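PDB 6M6T: 4-alpha-glucanotransferase from Streptococcus agalactiae, which is an amylomaltase, also called a disproportionating enzyme, with a TIM-barrel fold and pockets that hold glycans. Local coordinates for residues 296-304 with 351-361. Residues are numbered along the deposited sequence; the frame is centred on the assembly and turned at random.
With ASO (1,5-anhydro-D-glucitol), chain I; AC1 (4,6-dideoxy-4-{[(1S,4R,5S,6S)-4,5,6-trihydroxy-3-(hydroxymethyl)cyclohex-2-en-1-yl]amino}-alpha-D-glucopyranose), chain J.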
loop_
_atom_site.group_PDB
_atom_site.type_symbol
_atom_site.label_atom_id
_atom_site.label_comp_id
_atom_site.label_asym_id
_atom_site.label_seq_id
_atom_site.Cartn_x
_atom_site.Cartn_y
_atom_site.Cartn_z
ATOM N N ASP A 296 3.147 -7.962 -0.339
ATOM C CA ASP A 296 1.763 -8.403 -0.415
ATOM C C ASP A 296 1.682 -9.728 -1.154
ATOM O O ASP A 296 2.528 -10.037 -1.996
ATOM C CB ASP A 296 0.895 -7.363 -1.132
ATOM C CG ASP A 296 -0.584 -7.697 -1.051
ATOM O OD1 ASP A 296 -0.955 -8.381 -0.086
ATOM O OD2 ASP A 296 -1.387 -7.310 -1.933
ATOM N N HIS A 297 0.658 -10.517 -0.820
ATOM C CA HIS A 297 0.287 -11.729 -1.562
ATOM C C HIS A 297 1.482 -12.657 -1.778
ATOM O O HIS A 297 1.879 -12.970 -2.903
ATOM C CB HIS A 297 -0.352 -11.369 -2.898
ATOM C CG HIS A 297 -1.012 -12.524 -3.572
ATOM N ND1 HIS A 297 -2.094 -13.178 -3.029
ATOM C CD2 HIS A 297 -0.758 -13.130 -4.758
ATOM C CE1 HIS A 297 -2.478 -14.141 -3.850
ATOM N NE2 HIS A 297 -1.687 -14.130 -4.909
ATOM N N PHE A 298 2.050 -13.089 -0.653
ATOM C CA PHE A 298 3.211 -13.968 -0.657
ATOM C C PHE A 298 2.913 -15.280 -1.374
ATOM O O PHE A 298 3.820 -15.903 -1.952
ATOM C CB PHE A 298 3.639 -14.205 0.801
ATOM C CG PHE A 298 5.086 -14.541 0.968
ATOM C CD1 PHE A 298 6.066 -13.597 0.691
ATOM C CD2 PHE A 298 5.464 -15.805 1.401
ATOM C CE1 PHE A 298 7.397 -13.906 0.843
ATOM C CE2 PHE A 298 6.787 -16.131 1.553
ATOM C CZ PHE A 298 7.763 -15.185 1.279
ATOM N N LYS A 299 1.648 -15.709 -1.347
ATOM C CA LYS A 299 1.240 -16.903 -2.077
ATOM C C LYS A 299 1.702 -16.843 -3.529
ATOM O O LYS A 299 2.153 -17.848 -4.095
ATOM C CB LYS A 299 -0.283 -17.058 -2.003
ATOM C CG LYS A 299 -0.827 -18.349 -2.639
ATOM C CD LYS A 299 0.040 -19.566 -2.288
ATOM C CE LYS A 299 -0.296 -20.731 -3.151
ATOM N NZ LYS A 299 -1.760 -20.767 -3.239
ATOM N N GLY A 300 1.634 -15.657 -4.130
ATOM C CA GLY A 300 1.999 -15.464 -5.520
ATOM C C GLY A 300 3.437 -15.795 -5.850
ATOM O O GLY A 300 3.765 -15.895 -7.042
ATOM N N PHE A 301 4.302 -15.959 -4.843
ATOM C CA PHE A 301 5.680 -16.362 -5.104
ATOM C C PHE A 301 5.870 -17.872 -5.067
ATOM O O PHE A 301 6.922 -18.357 -5.488
ATOM C CB PHE A 301 6.625 -15.657 -4.123
ATOM C CG PHE A 301 6.693 -14.186 -4.354
ATOM C CD1 PHE A 301 7.568 -13.662 -5.294
ATOM C CD2 PHE A 301 5.828 -13.324 -3.692
ATOM C CE1 PHE A 301 7.609 -12.297 -5.551
ATOM C CE2 PHE A 301 5.865 -11.953 -3.934
ATOM C CZ PHE A 301 6.757 -11.440 -4.861
ATOM N N SER A 302 4.876 -18.627 -4.603
ATOM C CA SER A 302 4.898 -20.079 -4.701
ATOM C C SER A 302 4.029 -20.589 -5.848
ATOM O O SER A 302 4.481 -21.398 -6.662
ATOM C CB SER A 302 4.452 -20.704 -3.371
ATOM O OG SER A 302 3.035 -20.695 -3.234
ATOM N N ASP A 303 2.787 -20.117 -5.921
ATOM C CA ASP A 303 1.805 -20.549 -6.914
ATOM C C ASP A 303 0.828 -19.395 -7.082
ATOM O O ASP A 303 0.127 -19.056 -6.124
ATOM C CB ASP A 303 1.042 -21.806 -6.458
ATOM C CG ASP A 303 1.887 -23.076 -6.479
ATOM O OD1 ASP A 303 2.325 -23.467 -7.586
ATOM O OD2 ASP A 303 2.075 -23.706 -5.393
ATOM N N TYR A 304 0.761 -18.794 -8.271
ATOM C CA TYR A 304 -0.202 -17.722 -8.521
ATOM C C TYR A 304 -1.342 -18.207 -9.412
ATOM O O TYR A 304 -1.189 -19.128 -10.223
ATOM C CB TYR A 304 0.443 -16.486 -9.163
ATOM C CG TYR A 304 0.980 -16.761 -10.532
ATOM C CD1 TYR A 304 2.220 -17.365 -10.687
ATOM C CD2 TYR A 304 0.247 -16.457 -11.673
ATOM C CE1 TYR A 304 2.729 -17.649 -11.931
ATOM C CE2 TYR A 304 0.752 -16.750 -12.935
ATOM C CZ TYR A 304 1.999 -17.335 -13.048
ATOM O OH TYR A 304 2.553 -17.640 -14.258
ATOM N N ARG A 351 3.909 -25.856 -0.284
ATOM C CA ARG A 351 4.918 -25.064 -0.996
ATOM C C ARG A 351 5.069 -23.673 -0.382
ATOM O O ARG A 351 6.191 -23.173 -0.218
ATOM C CB ARG A 351 4.574 -24.959 -2.485
ATOM C CG ARG A 351 4.932 -26.204 -3.271
ATOM C CD ARG A 351 4.448 -26.164 -4.750
ATOM N NE ARG A 351 4.908 -27.365 -5.436
ATOM C CZ ARG A 351 6.174 -27.580 -5.769
ATOM N NH1 ARG A 351 7.099 -26.655 -5.526
ATOM N NH2 ARG A 351 6.519 -28.720 -6.350
ATOM N N ALA A 352 3.945 -23.052 -0.001
ATOM C CA ALA A 352 3.981 -21.741 0.652
ATOM C C ALA A 352 4.612 -21.809 2.043
ATOM O O ALA A 352 5.370 -20.903 2.444
ATOM C CB ALA A 352 2.565 -21.169 0.745
ATOM N N GLU A 353 4.292 -22.863 2.804
ATOM C CA GLU A 353 4.884 -23.005 4.126
ATOM C C GLU A 353 6.385 -23.256 4.033
ATOM O O GLU A 353 7.154 -22.783 4.888
ATOM C CB GLU A 353 4.174 -24.115 4.891
ATOM C CG GLU A 353 2.716 -23.806 5.230
ATOM C CD GLU A 353 2.004 -24.970 5.946
ATOM O OE1 GLU A 353 1.881 -26.069 5.350
ATOM O OE2 GLU A 353 1.567 -24.790 7.108
ATOM N N ARG A 354 6.829 -23.957 2.986
ATOM C CA ARG A 354 8.267 -24.110 2.780
ATOM C C ARG A 354 8.917 -22.780 2.405
ATOM O O ARG A 354 10.019 -22.476 2.878
ATOM C CB ARG A 354 8.550 -25.174 1.711
ATOM C CG ARG A 354 7.984 -26.543 2.015
ATOM C CD ARG A 354 9.043 -27.613 2.071
ATOM N NE ARG A 354 9.643 -27.834 0.761
ATOM C CZ ARG A 354 10.665 -28.654 0.535
ATOM N NH1 ARG A 354 11.199 -29.341 1.544
ATOM N NH2 ARG A 354 11.143 -28.793 -0.702
ATOM N N LEU A 355 8.265 -21.998 1.528
ATOM C CA LEU A 355 8.742 -20.649 1.210
ATOM C C LEU A 355 9.003 -19.852 2.472
ATOM O O LEU A 355 10.104 -19.313 2.670
ATOM C CB LEU A 355 7.727 -19.902 0.346
ATOM C CG LEU A 355 8.187 -19.464 -1.038
ATOM C CD1 LEU A 355 7.182 -18.483 -1.637
ATOM C CD2 LEU A 355 9.569 -18.863 -0.967
ATOM N N LEU A 356 7.989 -19.774 3.343
ATOM C CA LEU A 356 8.146 -19.023 4.587
ATOM C C LEU A 356 9.310 -19.566 5.410
ATOM O O LEU A 356 10.283 -18.851 5.657
ATOM C CB LEU A 356 6.848 -19.007 5.400
ATOM C CG LEU A 356 6.679 -17.680 6.171
ATOM C CD1 LEU A 356 7.127 -16.510 5.334
ATOM C CD2 LEU A 356 5.250 -17.428 6.636
ATOM N N ALA A 357 9.253 -20.846 5.804
ATOM C CA ALA A 357 10.324 -21.410 6.627
ATOM C C ALA A 357 11.713 -21.107 6.052
ATOM O O ALA A 357 12.646 -20.751 6.792
ATOM C CB ALA A 357 10.119 -22.912 6.778
ATOM N N GLY A 358 11.863 -21.213 4.728
ATOM C CA GLY A 358 13.133 -20.888 4.109
ATOM C C GLY A 358 13.532 -19.431 4.252
ATOM O O GLY A 358 14.724 -19.116 4.289
ATOM N N THR A 359 12.560 -18.513 4.306
ATOM C CA THR A 359 12.982 -17.121 4.514
ATOM C C THR A 359 13.185 -16.769 5.987
ATOM O O THR A 359 14.040 -15.934 6.303
ATOM C CB THR A 359 11.986 -16.131 3.908
ATOM O OG1 THR A 359 10.718 -16.230 4.573
ATOM C CG2 THR A 359 11.801 -16.387 2.443
ATOM N N GLY A 360 12.431 -17.380 6.901
ATOM C CA GLY A 360 12.446 -16.919 8.271
ATOM C C GLY A 360 11.798 -15.566 8.505
ATOM O O GLY A 360 11.840 -15.069 9.637
ATOM N N PHE A 361 11.206 -14.953 7.473
ATOM C CA PHE A 361 10.422 -13.746 7.671
ATOM C C PHE A 361 9.227 -14.046 8.566
ATOM O O PHE A 361 8.684 -15.151 8.534
ATOM C CB PHE A 361 9.869 -13.195 6.357
ATOM C CG PHE A 361 10.901 -12.866 5.317
ATOM C CD1 PHE A 361 12.124 -12.303 5.672
ATOM C CD2 PHE A 361 10.614 -13.079 3.967
ATOM C CE1 PHE A 361 13.060 -11.985 4.704
ATOM C CE2 PHE A 361 11.540 -12.782 2.999
ATOM C CZ PHE A 361 12.772 -12.231 3.370
HETATM C C1 ASO I . -2.762 -7.568 -2.368
HETATM C C2 ASO I . -3.824 -6.713 -1.645
HETATM C C3 ASO I . -5.190 -6.880 -2.332
HETATM C C4 ASO I . -5.039 -6.455 -3.804
HETATM C C5 ASO I . -3.964 -7.276 -4.463
HETATM C C6 ASO I . -3.661 -6.670 -5.832
HETATM O O2 ASO I . -3.908 -7.061 -0.258
HETATM O O3 ASO I . -6.200 -6.062 -1.649
HETATM O O4 ASO I . -6.283 -6.589 -4.534
HETATM O O5 ASO I . -2.730 -7.155 -3.750
HETATM O O6 ASO I . -2.257 -6.796 -6.117
HETATM C C1 AC1 J . -9.979 -15.904 2.651
HETATM O O2 AC1 J . -10.835 -16.755 0.545
HETATM C C2 AC1 J . -10.302 -15.585 1.191
HETATM C C4A AC1 J . -4.703 -11.285 -0.597
HETATM C C3 AC1 J . -9.031 -15.224 0.482
HETATM O O3 AC1 J . -9.381 -14.940 -0.867
HETATM C C4 AC1 J . -8.397 -13.997 1.139
HETATM N N4A AC1 J . -7.090 -13.684 0.556
HETATM C C5 AC1 J . -8.156 -14.240 2.614
HETATM O O5 AC1 J . -9.371 -14.707 3.284
HETATM C C6 AC1 J . -7.616 -12.931 3.226
HETATM C C1B AC1 J . -7.120 -12.886 -0.678
HETATM C C2B AC1 J . -5.863 -13.225 -1.414
HETATM O O2B AC1 J . -5.809 -14.649 -1.506
HETATM C C3B AC1 J . -4.688 -12.764 -0.591
HETATM O O3B AC1 J . -3.469 -13.153 -1.208
HETATM O O4 AC1 J . -3.645 -10.808 0.260
HETATM C C5B AC1 J . -5.964 -10.791 -0.224
HETATM C C7B AC1 J . -7.136 -11.543 -0.324
HETATM C C6B AC1 J . -6.049 -9.349 0.232
HETATM O O6B AC1 J . -4.794 -9.041 0.842
#
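Phe298 meets helix 350-359 through ring atoms CE2 and CZ, and the contact illustrates how the loop after a TIM-barrel strand is pinned by a helix that follows the next strand. Strand 292-295 ends just before Asp296, whose OD2 is bonded covalently to C1 of 1,5-anhydro-D-glucitol, 1.5 Å away; two residues on, Phe298 points its side chain at the helix. Most of the buried surface gathers at Phe298, which gives up 94 Å² to segment 351-361. With CG anti to the backbone N (chi1 -154°), the ring extends toward the helix and sets CE2 3.8 Å from Leu356 CD1 and 4.0 Å from Leu355 CD1, both methyls approaching obliquely, while Thr359 CG2 lies at the ring edge near its plane. Leu355 CD1 continues inward over the loop backbone, 3.7 Å from Phe301 C, and also touches the CB atoms of Phe301 and Ser302. Phe328 of helix 324-335 and Ala342 of the neighbouring barrel strand 340-342 join this apolar cluster. The turn is tied together at Lys299 O, which accepts from the backbone N of both Ser302 and Asp303 and from Ser302 OG, the hydroxyl lying in the carbonyl plane on a lone pair. The Lys299 CB bond is directed away from the helix, though its CD still reaches Ala352 CB, and its NZ is hydrogen-bonded to Tyr347 O. Toward solvent the contact thins out beyond Ala352. Exposed Arg351 and partly exposed Asp303 cross at about a right angle; instead of a salt bridge, Asp303 OD2 rests against the aliphatic Arg351 CD at 3.5 Å, with Arg351 NE 4.6 Å from that oxygen.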